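Local coordinates for protein alpha-fucosidase GH29 (Fusarium graminearum, PDB 4PSR) that hydrolyses alpha-L-fucosides and probably removes alpha-1,6-linked fucose from the reducing-end N-acetylglucosamine of glycoprotein glycans, at residues A[510-515]-A[541-546]. Numbering follows the deposited sequence.
Sequences ADATGK and SIRVSD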
loop_
_atom_site.group_PDB
_atom_site.type_symbol
_atom_site.label_atom_id
_atom_site.label_comp_id
_atom_site.label_asym_id
_atom_site.label_seq_id
_atom_site.Cartn_x
_atom_site.Cartn_y
_atom_site.Cartn_z
ATOM N N ALA A 510 -24.160 -28.986 0.156
ATOM C CA ALA A 510 -24.438 -29.503 1.498
ATOM C C ALA A 510 -23.467 -30.581 1.984
ATOM O O ALA A 510 -23.469 -30.923 3.167
ATOM C CB ALA A 510 -25.875 -30.024 1.564
ATOM N N ASP A 511 -22.626 -31.093 1.093
ATOM C CA ASP A 511 -21.755 -32.209 1.423
ATOM C C ASP A 511 -20.260 -31.876 1.380
ATOM O O ASP A 511 -19.445 -32.714 1.019
ATOM C CB ASP A 511 -22.043 -33.373 0.466
ATOM C CG ASP A 511 -21.932 -32.972 -1.002
ATOM O OD1 ASP A 511 -21.413 -31.875 -1.294
ATOM O OD2 ASP A 511 -22.364 -33.762 -1.869
ATOM N N ALA A 512 -19.903 -30.651 1.749
ATOM C CA ALA A 512 -18.514 -30.212 1.688
ATOM C C ALA A 512 -17.925 -30.359 0.279
ATOM O O ALA A 512 -16.779 -30.794 0.108
ATOM C CB ALA A 512 -17.664 -30.948 2.714
ATOM N N THR A 513 -18.735 -30.028 -0.720
ATOM C CA THR A 513 -18.268 -29.897 -2.097
ATOM C C THR A 513 -18.840 -28.619 -2.694
ATOM O O THR A 513 -19.574 -27.882 -2.023
ATOM C CB THR A 513 -18.667 -31.114 -2.987
ATOM O OG1 THR A 513 -20.074 -31.096 -3.244
ATOM C CG2 THR A 513 -18.280 -32.427 -2.320
ATOM N N GLY A 514 -18.499 -28.359 -3.952
ATOM C CA GLY A 514 -18.903 -27.143 -4.629
ATOM C C GLY A 514 -17.865 -26.054 -4.449
ATOM O O GLY A 514 -16.712 -26.335 -4.117
ATOM N N LYS A 515 -18.288 -24.812 -4.666
ATOM C CA LYS A 515 -17.445 -23.645 -4.422
ATOM C C LYS A 515 -17.110 -23.613 -2.942
ATOM O O LYS A 515 -17.956 -23.933 -2.122
ATOM C CB LYS A 515 -18.196 -22.366 -4.793
ATOM C CG LYS A 515 -18.845 -22.410 -6.159
ATOM C CD LYS A 515 -19.383 -21.044 -6.571
ATOM C CE LYS A 515 -20.590 -20.622 -5.745
ATOM N NZ LYS A 515 -21.041 -19.250 -6.119
ATOM N N SER A 541 -22.581 -25.933 3.810
ATOM C CA SER A 541 -21.864 -26.841 4.686
ATOM C C SER A 541 -20.537 -26.200 5.122
ATOM O O SER A 541 -20.052 -25.249 4.499
ATOM C CB SER A 541 -21.643 -28.230 4.050
ATOM O OG SER A 541 -20.850 -28.184 2.870
ATOM N N ILE A 542 -19.991 -26.738 6.203
ATOM C CA ILE A 542 -18.710 -26.294 6.727
ATOM C C ILE A 542 -17.963 -27.489 7.283
ATOM O O ILE A 542 -18.563 -28.355 7.952
ATOM C CB ILE A 542 -18.907 -25.234 7.817
ATOM C CG1 ILE A 542 -17.554 -24.758 8.375
ATOM C CG2 ILE A 542 -19.782 -25.758 8.943
ATOM C CD1 ILE A 542 -17.674 -23.499 9.209
ATOM N N ARG A 543 -16.668 -27.555 7.002
ATOM C CA ARG A 543 -15.777 -28.516 7.625
ATOM C C ARG A 543 -14.865 -27.786 8.613
ATOM O O ARG A 543 -14.095 -26.892 8.220
ATOM C CB ARG A 543 -14.930 -29.247 6.601
ATOM C CG ARG A 543 -14.221 -30.452 7.186
ATOM C CD ARG A 543 -13.883 -31.461 6.101
ATOM N NE ARG A 543 -13.310 -30.815 4.923
ATOM C CZ ARG A 543 -13.417 -31.273 3.683
ATOM N NH1 ARG A 543 -12.838 -30.607 2.693
ATOM N NH2 ARG A 543 -14.095 -32.389 3.427
ATOM N N VAL A 544 -14.971 -28.163 9.881
ATOM C CA VAL A 544 -14.200 -27.545 10.957
ATOM C C VAL A 544 -13.045 -28.486 11.294
ATOM O O VAL A 544 -13.230 -29.690 11.490
ATOM C CB VAL A 544 -15.088 -27.315 12.190
ATOM C CG1 VAL A 544 -14.255 -26.762 13.365
ATOM C CG2 VAL A 544 -16.260 -26.383 11.872
ATOM N N SER A 545 -11.822 -27.973 11.343
ATOM C CA SER A 545 -10.679 -28.819 11.631
ATOM C C SER A 545 -10.661 -29.288 13.082
ATOM O O SER A 545 -11.274 -28.680 13.965
ATOM C CB SER A 545 -9.376 -28.062 11.327
ATOM O OG SER A 545 -9.346 -27.658 9.973
ATOM N N ASP A 546 -9.954 -30.388 13.313
ATOM C CA ASP A 546 -9.663 -30.845 14.670
ATOM C C ASP A 546 -9.001 -29.698 15.419
ATOM O O ASP A 546 -8.321 -28.874 14.809
ATOM C CB ASP A 546 -8.719 -32.043 14.641
ATOM C CG ASP A 546 -9.424 -33.346 14.280
ATOM O OD1 ASP A 546 -10.663 -33.356 14.187
ATOM O OD2 ASP A 546 -8.705 -34.344 14.137
#
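Ser541 and Ala512 make the one hydrogen bond across this contact: the backbone N of Ala512 gives its hydrogen to Ser541 OG at 2.9 Å, with a bent N-H...O angle of 142°. The hydroxyl gets there because chi1 of 62° tucks OG between the backbone N and the carbonyl carbon of Ser541, while the CB bond itself points at the loop. The same OG is also hydrogen-bonded to Lys509 O, just before the loop segment, and two bonds to separate backbone groups fix its rotation.

Residues 510-515 belong to the loop that joins strands 504-507 and 516-519, neighbours in a four-stranded antiparallel sheet in the C-terminal part of the chain, with the centre of the contact about 34 Å from the centre of the chain. Strand 541-544 flanks 504-507 on its other side, paired by backbone hydrogen bonds of Ser541 with Phe507 and of Arg543 with Ala505, and the loop leaves 504-507 beside the start of this strand, where Ser541 meets it.

The remaining touches are van der Waals. Ser541 CB rests 3.4 Å from Ala510 O, whereas the methyl of Ala510 turns away from the strand. Two residues along the strand, Arg543 runs out beside the loop, its chain bent at chi3 (45°), and Ala512 CB sits over one face of the guanidinium, 3.9 Å from NH2. That NH2 is engaged in a salt bridge with Glu569 on strand 568-571, and Phe507 touches both Ala512 and Arg543.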